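Local coordinates for protein RTX toxin (Vibrio vulnificus CMCP6, PDB 6A7H) that inactivates the small GTPases Ras and Rap1, acting as a Ras/Rap1-specific endopeptidase, at residues 348-353 and 361-366; 438-443 and 452-457; 117-122 and 253-258. All coordinates share one frame; numbering follows the deposited sequence.

Contact 1. Residues 348-353 and 361-366; sequences PLIDRY and SELSAM
L349 and L363 mark where two successive helices, joined by a short loop, come nearest: their CA atoms are 6.1 Å apart, while the axes of 348-353 and 361-366 approach to 9.7 Å and run at 115° to each other, so the meeting is brief. The side chains meet mainly through carbon and sulfur atoms, without a hydrogen bond between the helices. L349 reaches across with CG anti to its own carbonyl carbon (chi1 -58°), a setting that brings CD1 over the start of the second helix. There its CD1 lies 3.6 Å from E362 CG, the two side chains crossing at about a right angle, and 4.0 Å from M366 SD. L349 thus beds between residues one turn apart. L363 reaches back across the gap. Its CD2 methyl sits 3.9 Å from L349 O and equally far from Y353 CB, lying between positions one turn apart on 348-353, while its CD1 faces I350 CG1 at 4.3 Å. The Y353 ring itself leads away, toward helix 374-383, where F377 also receives I350. M366 touches L345 and A346, earlier on helix 343-356. Pointing away from helix 361-369, D351 forms a salt bridge with R386, which places the helix pair beside the parallel sheet, at its edge strand 386-391.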
loop_
_atom_site.group_PDB
_atom_site.type_symbol
_atom_site.label_atom_id
_atom_site.label_comp_id
_atom_site.label_asym_id
_atom_site.label_seq_id
_atom_site.Cartn_x
_atom_site.Cartn_y
_atom_site.Cartn_z
ATOM N N PRO A 348 1.633 -0.206 -16.751
ATOM C CA PRO A 348 2.182 -1.011 -17.859
ATOM C C PRO A 348 1.173 -1.224 -18.991
ATOM O O PRO A 348 1.546 -1.139 -20.168
ATOM C CB PRO A 348 2.539 -2.341 -17.184
ATOM C CG PRO A 348 2.847 -1.943 -15.765
ATOM C CD PRO A 348 1.843 -0.862 -15.443
ATOM N N LEU A 349 -0.088 -1.474 -18.637
ATOM C CA LEU A 349 -1.143 -1.662 -19.631
ATOM C C LEU A 349 -1.392 -0.395 -20.453
ATOM O O LEU A 349 -1.565 -0.467 -21.665
ATOM C CB LEU A 349 -2.440 -2.108 -18.948
ATOM C CG LEU A 349 -2.353 -3.400 -18.130
ATOM C CD1 LEU A 349 -3.658 -3.639 -17.404
ATOM C CD2 LEU A 349 -1.989 -4.585 -19.006
ATOM N N ILE A 350 -1.417 0.762 -19.793
ATOM C CA ILE A 350 -1.616 2.026 -20.496
ATOM C C ILE A 350 -0.486 2.287 -21.499
ATOM O O ILE A 350 -0.725 2.615 -22.663
ATOM C CB ILE A 350 -1.690 3.204 -19.518
ATOM C CG1 ILE A 350 -2.954 3.114 -18.671
ATOM C CG2 ILE A 350 -1.656 4.530 -20.271
ATOM C CD1 ILE A 350 -2.874 4.010 -17.430
ATOM N N ASP A 351 0.746 2.138 -21.023
ATOM C CA ASP A 351 1.927 2.387 -21.837
ATOM C C ASP A 351 1.994 1.458 -23.053
ATOM O O ASP A 351 2.374 1.885 -24.137
ATOM C CB ASP A 351 3.196 2.241 -20.993
ATOM C CG ASP A 351 3.325 3.328 -19.928
ATOM O OD1 ASP A 351 2.717 4.408 -20.086
ATOM O OD2 ASP A 351 4.066 3.111 -18.944
ATOM N N ARG A 352 1.623 0.193 -22.883
ATOM C CA ARG A 352 1.654 -0.731 -24.015
ATOM C C ARG A 352 0.604 -0.326 -25.068
ATOM O O ARG A 352 0.861 -0.405 -26.278
ATOM C CB ARG A 352 1.430 -2.173 -23.555
ATOM C CG ARG A 352 1.631 -3.211 -24.664
ATOM C CD ARG A 352 1.245 -4.606 -24.214
ATOM N NE ARG A 352 2.377 -5.340 -23.661
ATOM C CZ ARG A 352 3.158 -6.160 -24.362
ATOM N NH1 ARG A 352 2.939 -6.360 -25.659
ATOM N NH2 ARG A 352 4.169 -6.780 -23.763
ATOM N N TYR A 353 -0.559 0.132 -24.601
ATOM C CA TYR A 353 -1.574 0.662 -25.496
ATOM C C TYR A 353 -1.103 1.911 -26.242
ATOM O O TYR A 353 -1.350 2.036 -27.441
ATOM C CB TYR A 353 -2.880 1.006 -24.762
ATOM C CG TYR A 353 -3.781 1.780 -25.696
ATOM C CD1 TYR A 353 -4.375 1.154 -26.796
ATOM C CD2 TYR A 353 -3.967 3.152 -25.540
ATOM C CE1 TYR A 353 -5.164 1.865 -27.690
ATOM C CE2 TYR A 353 -4.749 3.874 -26.434
ATOM C CZ TYR A 353 -5.346 3.226 -27.505
ATOM O OH TYR A 353 -6.123 3.946 -28.387
ATOM N N SER A 361 -7.297 -6.680 -23.475
ATOM C CA SER A 361 -8.493 -7.081 -22.732
ATOM C C SER A 361 -8.486 -6.534 -21.311
ATOM O O SER A 361 -9.491 -6.013 -20.821
ATOM C CB SER A 361 -8.607 -8.613 -22.675
ATOM O OG SER A 361 -8.826 -9.140 -23.960
ATOM N N GLU A 362 -7.345 -6.664 -20.649
ATOM C CA GLU A 362 -7.254 -6.267 -19.256
ATOM C C GLU A 362 -7.513 -4.767 -19.105
ATOM O O GLU A 362 -8.260 -4.367 -18.222
ATOM C CB GLU A 362 -5.896 -6.667 -18.662
ATOM C CG GLU A 362 -5.829 -6.509 -17.160
ATOM C CD GLU A 362 -4.643 -7.229 -16.516
ATOM O OE1 GLU A 362 -3.902 -7.969 -17.206
ATOM O OE2 GLU A 362 -4.454 -7.044 -15.296
ATOM N N LEU A 363 -6.919 -3.941 -19.964
ATOM C CA LEU A 363 -7.143 -2.496 -19.874
ATOM C C LEU A 363 -8.602 -2.177 -20.209
ATOM O O LEU A 363 -9.232 -1.350 -19.553
ATOM C CB LEU A 363 -6.194 -1.716 -20.804
ATOM C CG LEU A 363 -6.305 -0.179 -20.748
ATOM C CD1 LEU A 363 -6.105 0.327 -19.322
ATOM C CD2 LEU A 363 -5.317 0.525 -21.697
ATOM N N SER A 364 -9.137 -2.843 -21.230
ATOM C CA SER A 364 -10.525 -2.639 -21.639
ATOM C C SER A 364 -11.481 -2.918 -20.457
ATOM O O SER A 364 -12.447 -2.187 -20.242
ATOM C CB SER A 364 -10.846 -3.517 -22.861
ATOM O OG SER A 364 -12.220 -3.507 -23.207
ATOM N N ALA A 365 -11.174 -3.944 -19.664
ATOM C CA ALA A 365 -11.985 -4.292 -18.499
ATOM C C ALA A 365 -11.875 -3.257 -17.365
ATOM O O ALA A 365 -12.871 -2.942 -16.713
ATOM C CB ALA A 365 -11.599 -5.669 -17.988
ATOM N N MET A 366 -10.667 -2.749 -17.139
ATOM C CA MET A 366 -10.412 -1.683 -16.162
ATOM C C MET A 366 -11.154 -0.398 -16.512
ATOM O O MET A 366 -11.747 0.235 -15.644
ATOM C CB MET A 366 -8.921 -1.350 -16.065
ATOM C CG MET A 366 -7.999 -2.457 -15.619
ATOM S SD MET A 366 -6.400 -1.788 -15.085
ATOM C CE MET A 366 -7.040 -0.353 -14.276
#

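Contact 2. Residues 438-443 and 452-457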
loop_
_atom_site.group_PDB
_atom_site.type_symbol
_atom_site.label_atom_id
_atom_site.label_comp_id
_atom_site.label_asym_id
_atom_site.label_seq_id
_atom_site.Cartn_x
_atom_site.Cartn_y
_atom_site.Cartn_z
ATOM N N ALA A 438 -11.318 14.819 -2.008
ATOM C CA ALA A 438 -10.807 14.502 -0.678
ATOM C C ALA A 438 -9.275 14.454 -0.638
ATOM O O ALA A 438 -8.664 14.759 0.388
ATOM C CB ALA A 438 -11.386 13.184 -0.195
ATOM N N LEU A 439 -8.660 14.061 -1.747
ATOM C CA LEU A 439 -7.204 14.034 -1.817
ATOM C C LEU A 439 -6.612 15.419 -2.078
ATOM O O LEU A 439 -5.440 15.666 -1.801
ATOM C CB LEU A 439 -6.736 13.051 -2.896
ATOM C CG LEU A 439 -6.869 11.609 -2.423
ATOM C CD1 LEU A 439 -6.277 10.670 -3.419
ATOM C CD2 LEU A 439 -6.180 11.461 -1.077
ATOM N N LEU A 440 -7.423 16.324 -2.611
ATOM C CA LEU A 440 -6.921 17.651 -2.954
ATOM C C LEU A 440 -6.662 18.464 -1.690
ATOM O O LEU A 440 -5.690 19.212 -1.602
ATOM C CB LEU A 440 -7.902 18.367 -3.882
ATOM C CG LEU A 440 -7.961 17.774 -5.296
ATOM C CD1 LEU A 440 -8.944 18.523 -6.203
ATOM C CD2 LEU A 440 -6.571 17.753 -5.912
ATOM N N GLN A 441 -7.533 18.281 -0.712
ATOM C CA GLN A 441 -7.429 18.915 0.588
ATOM C C GLN A 441 -6.496 18.149 1.533
ATOM O O GLN A 441 -6.211 16.955 1.344
ATOM C CB GLN A 441 -8.817 19.004 1.218
ATOM C CG GLN A 441 -9.318 17.619 1.651
ATOM C CD GLN A 441 -10.743 17.608 2.171
ATOM O OE1 GLN A 441 -11.599 18.354 1.694
ATOM N NE2 GLN A 441 -11.005 16.749 3.155
ATOM N N SER A 442 -6.053 18.835 2.577
ATOM C CA SER A 442 -5.223 18.208 3.587
ATOM C C SER A 442 -6.091 17.339 4.491
ATOM O O SER A 442 -7.288 17.571 4.632
ATOM C CB SER A 442 -4.490 19.265 4.418
ATOM O OG SER A 442 -5.431 20.008 5.176
ATOM N N HIS A 443 -5.473 16.345 5.112
ATOM C CA HIS A 443 -6.146 15.510 6.094
ATOM C C HIS A 443 -5.806 15.997 7.493
ATOM O O HIS A 443 -4.660 15.898 7.934
ATOM C CB HIS A 443 -5.738 14.047 5.945
ATOM C CG HIS A 443 -6.340 13.155 6.986
ATOM N ND1 HIS A 443 -7.552 12.520 6.812
ATOM C CD2 HIS A 443 -5.913 12.816 8.224
ATOM C CE1 HIS A 443 -7.838 11.820 7.893
ATOM N NE2 HIS A 443 -6.856 11.977 8.764
ATOM N N GLY A 452 -2.356 18.018 1.643
ATOM C CA GLY A 452 -3.109 17.710 0.437
ATOM C C GLY A 452 -2.235 17.641 -0.817
ATOM O O GLY A 452 -1.108 18.161 -0.852
ATOM N N ILE A 453 -2.767 17.007 -1.858
ATOM C CA ILE A 453 -2.115 16.978 -3.161
ATOM C C ILE A 453 -1.761 18.390 -3.608
ATOM O O ILE A 453 -0.672 18.634 -4.148
ATOM C CB ILE A 453 -3.009 16.301 -4.209
ATOM C CG1 ILE A 453 -3.156 14.814 -3.879
ATOM C CG2 ILE A 453 -2.449 16.474 -5.610
ATOM C CD1 ILE A 453 -2.098 13.916 -4.506
ATOM N N THR A 454 -2.684 19.318 -3.355
ATOM C CA THR A 454 -2.487 20.733 -3.679
ATOM C C THR A 454 -1.232 21.252 -3.017
ATOM O O THR A 454 -0.392 21.867 -3.677
ATOM C CB THR A 454 -3.685 21.585 -3.233
ATOM O OG1 THR A 454 -3.971 21.294 -1.863
ATOM C CG2 THR A 454 -4.916 21.241 -4.069
ATOM N N HIS A 455 -1.111 21.000 -1.711
ATOM C CA HIS A 455 0.072 21.404 -0.952
ATOM C C HIS A 455 1.342 20.773 -1.510
ATOM O O HIS A 455 2.370 21.435 -1.645
ATOM C CB HIS A 455 -0.057 21.028 0.532
ATOM C CG HIS A 455 -1.169 21.726 1.244
ATOM N ND1 HIS A 455 -2.152 21.048 1.933
ATOM C CD2 HIS A 455 -1.456 23.042 1.375
ATOM C CE1 HIS A 455 -3.002 21.915 2.450
ATOM N NE2 HIS A 455 -2.600 23.133 2.132
ATOM N N ARG A 456 1.286 19.485 -1.819
ATOM C CA ARG A 456 2.513 18.816 -2.230
ATOM C C ARG A 456 3.017 19.288 -3.607
ATOM O O ARG A 456 4.232 19.331 -3.824
ATOM C CB ARG A 456 2.331 17.294 -2.193
ATOM C CG ARG A 456 3.199 16.682 -1.100
ATOM C CD ARG A 456 4.624 16.690 -1.612
ATOM N NE ARG A 456 5.630 16.211 -0.677
ATOM C CZ ARG A 456 5.808 14.945 -0.333
ATOM N NH1 ARG A 456 4.989 13.999 -0.777
ATOM N NH2 ARG A 456 6.778 14.635 0.518
ATOM N N LEU A 457 2.106 19.702 -4.496
ATOM C CA LEU A 457 2.485 20.133 -5.851
ATOM C C LEU A 457 2.444 21.651 -6.065
ATOM O O LEU A 457 2.626 22.124 -7.192
ATOM C CB LEU A 457 1.582 19.465 -6.880
ATOM C CG LEU A 457 1.563 17.934 -6.919
ATOM C CD1 LEU A 457 0.558 17.446 -7.916
ATOM C CD2 LEU A 457 2.951 17.375 -7.237
#
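A helix N-terminus received by a preceding turn is the theme here: G452 is the N-cap of helix 453-457, and the backbone carbonyls of L439 and L440, in the weakly bonded helical turn about 438-440, take up N-H groups of its first turn. The chain between them forms the small hairpin of strands 443-445 and 448-450, and the two segments meet at its base. I453 N donates to L439 O over 3.0 Å, with 171° at the hydrogen. L440 O is gripped twice. T454 OG1 donates to it at 2.7 Å, nearly along the C=O axis, and T454 N adds a weak bond at 3.5 Å. The hydroxyl can do this because chi1 of 51° sets OG1 between the backbone N and the carbonyl carbon, with the CG2 methyl resting on the same L440 carbonyl. Having no side chain, G452 lets the two backbones close up, its CA lying 3.3 Å from Q441 O. Apolar groups back these polar bonds: L440 CD2 packs on I453 CB at 4.2 Å, and both residues also lean on Y435 of the inner strand 430-436. H455 stands at N3 and turns its ring back over the helix start, so that ND1 accepts the N-H of G452 at 3.1 Å in the ring plane. This resembles one of the two bonds of a capping box, the glycine N-cap having no side chain to make the other. T454 OG1 lies over one face of that imidazole, W269 meets it edge-to-face, and S442 CB touches its rim 3.6 Å from H455 CE1.

Contact 3. Residues 117-122 and 253-258; sequences VGLTDM and QIEGIY
Y258 is met in three different ways by a single short segment: L119 lies over a face of its ring, M122 lies at the edge, and V117 takes its hydroxyl. CB of L119 stands over the ring centre, 4.2 Å from the Y258 centroid and only 9° off the normal, a CH-pi contact. M122 SD is 5.5 Å from the same centroid but 82° off the normal, an edge-on Met-aromatic contact. At the far end the phenol OH donates to V117 O over 2.8 Å, coming from 52° out of the carbonyl plane and therefore not along a lone pair. Together the hydrogen bond and the two flanking side chains should restrict rotation of the ring. The carbonyl belongs to the turn leading into helix 119-129, whose N-cap is G118, and the N-H of that glycine is taken by E111 on helix 98-112. Y258 in this way ties the beginning of one helix to the flank of the long helix 240-263, joining two parts of the chain far apart in sequence. Beside it L119, with CG anti to the backbone N, drops its CD1 to 3.7 Å from Y258 CB, while CD2 comes to 4.1 Å from the carboxylate carbon, E255 CD. The carboxylate of E255 has its stronger partner in R259, one turn on. M122 is extended throughout and runs past I254 in the opposite direction, setting its CE against helix 240-263. That CE rests 3.9 Å from I254 CG2 and equally close to I257 CG2, the M122 and I257 side chains crossing at about a right angle.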
loop_
_atom_site.group_PDB
_atom_site.type_symbol
_atom_site.label_atom_id
_atom_site.label_comp_id
_atom_site.label_asym_id
_atom_site.label_seq_id
_atom_site.Cartn_x
_atom_site.Cartn_y
_atom_site.Cartn_z
ATOM N N VAL A 117 12.941 13.511 14.951
ATOM C CA VAL A 117 12.405 13.326 16.299
ATOM C C VAL A 117 10.881 13.179 16.253
ATOM O O VAL A 117 10.182 14.033 15.702
ATOM C CB VAL A 117 12.781 14.495 17.233
ATOM C CG1 VAL A 117 12.172 14.300 18.612
ATOM C CG2 VAL A 117 14.322 14.650 17.303
ATOM N N GLY A 118 10.379 12.088 16.825
ATOM C CA GLY A 118 8.943 11.845 16.868
ATOM C C GLY A 118 8.470 10.727 15.943
ATOM O O GLY A 118 7.417 10.130 16.171
ATOM N N LEU A 119 9.242 10.440 14.898
ATOM C CA LEU A 119 8.885 9.399 13.935
ATOM C C LEU A 119 8.722 8.021 14.605
ATOM O O LEU A 119 7.772 7.292 14.320
ATOM C CB LEU A 119 9.927 9.334 12.813
ATOM C CG LEU A 119 9.666 8.309 11.705
ATOM C CD1 LEU A 119 8.227 8.416 11.190
ATOM C CD2 LEU A 119 10.655 8.514 10.571
ATOM N N THR A 120 9.627 7.684 15.505
ATOM C CA THR A 120 9.547 6.400 16.188
ATOM C C THR A 120 8.206 6.204 16.908
ATOM O O THR A 120 7.541 5.179 16.720
ATOM C CB THR A 120 10.713 6.241 17.187
ATOM O OG1 THR A 120 11.952 6.291 16.465
ATOM C CG2 THR A 120 10.615 4.911 17.917
ATOM N N ASP A 121 7.797 7.196 17.700
ATOM C CA ASP A 121 6.529 7.128 18.430
ATOM C C ASP A 121 5.346 7.038 17.464
ATOM O O ASP A 121 4.331 6.374 17.747
ATOM C CB ASP A 121 6.357 8.341 19.363
ATOM C CG ASP A 121 7.182 8.224 20.632
ATOM O OD1 ASP A 121 7.615 7.097 20.957
ATOM O OD2 ASP A 121 7.390 9.255 21.311
ATOM N N MET A 122 5.484 7.714 16.327
ATOM C CA MET A 122 4.459 7.682 15.309
ATOM C C MET A 122 4.344 6.273 14.709
ATOM O O MET A 122 3.238 5.766 14.525
ATOM C CB MET A 122 4.756 8.709 14.223
ATOM C CG MET A 122 3.789 8.673 13.052
ATOM S SD MET A 122 4.135 10.054 11.947
ATOM C CE MET A 122 2.879 9.836 10.684
ATOM N N GLN A 253 5.573 4.521 3.970
ATOM C CA GLN A 253 4.587 5.575 3.749
ATOM C C GLN A 253 4.384 6.410 5.009
ATOM O O GLN A 253 4.110 7.613 4.925
ATOM C CB GLN A 253 3.238 5.001 3.273
ATOM C CG GLN A 253 3.286 4.238 1.949
ATOM C CD GLN A 253 3.697 5.094 0.771
ATOM O OE1 GLN A 253 3.672 6.320 0.844
ATOM N NE2 GLN A 253 4.065 4.450 -0.329
ATOM N N ILE A 254 4.514 5.787 6.176
ATOM C CA ILE A 254 4.368 6.534 7.429
ATOM C C ILE A 254 5.499 7.552 7.545
ATOM O O ILE A 254 5.274 8.700 7.927
ATOM C CB ILE A 254 4.384 5.619 8.652
ATOM C CG1 ILE A 254 3.087 4.820 8.747
ATOM C CG2 ILE A 254 4.642 6.417 9.936
ATOM C CD1 ILE A 254 3.236 3.617 9.654
ATOM N N GLU A 255 6.707 7.122 7.201
ATOM C CA GLU A 255 7.859 8.009 7.186
ATOM C C GLU A 255 7.660 9.143 6.192
ATOM O O GLU A 255 8.011 10.294 6.471
ATOM C CB GLU A 255 9.131 7.244 6.843
ATOM C CG GLU A 255 10.236 8.161 6.328
ATOM C CD GLU A 255 11.615 7.668 6.685
ATOM O OE1 GLU A 255 11.791 6.440 6.848
ATOM O OE2 GLU A 255 12.523 8.516 6.816
ATOM N N GLY A 256 7.092 8.804 5.033
ATOM C CA GLY A 256 6.741 9.794 4.029
ATOM C C GLY A 256 5.781 10.856 4.543
ATOM O O GLY A 256 5.979 12.060 4.321
ATOM N N ILE A 257 4.740 10.410 5.240
ATOM C CA ILE A 257 3.756 11.330 5.802
ATOM C C ILE A 257 4.448 12.241 6.794
ATOM O O ILE A 257 4.238 13.455 6.796
ATOM C CB ILE A 257 2.598 10.588 6.494
ATOM C CG1 ILE A 257 1.707 9.920 5.448
ATOM C CG2 ILE A 257 1.778 11.557 7.365
ATOM C CD1 ILE A 257 0.860 8.802 6.022
ATOM N N TYR A 258 5.295 11.641 7.626
ATOM C CA TYR A 258 6.039 12.398 8.621
ATOM C C TYR A 258 6.884 13.474 7.947
ATOM O O TYR A 258 6.814 14.646 8.325
ATOM C CB TYR A 258 6.940 11.484 9.466
ATOM C CG TYR A 258 7.849 12.264 10.392
ATOM C CD1 TYR A 258 9.086 12.743 9.952
ATOM C CD2 TYR A 258 7.456 12.541 11.701
ATOM C CE1 TYR A 258 9.919 13.469 10.795
ATOM C CE2 TYR A 258 8.279 13.260 12.565
ATOM C CZ TYR A 258 9.509 13.722 12.104
ATOM O OH TYR A 258 10.324 14.434 12.945
#

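From the N terminus, contact 3 opens first and closes the longest loop: about 130 residues separate 117-122 from 253-258, and the closure ties the helical N-terminal region to helix 240-263. Contacts 1 and 2 follow in series, neither nested nor crossed. Contact 1 turns one helix onto the next through a four-residue connection, beside edge strand 386-391; contact 2 closes a hairpin just after strand 430-436 of the same parallel sheet. Contacts 1 and 3 lie on opposite sides of the chain's centre, their own centres about 36 Å apart. Contacts 2 and 3 come within about 5 Å at their nearest atoms without touching, and helix 405-422 touches a segment of each, N415 at I453 and N416 at Q253.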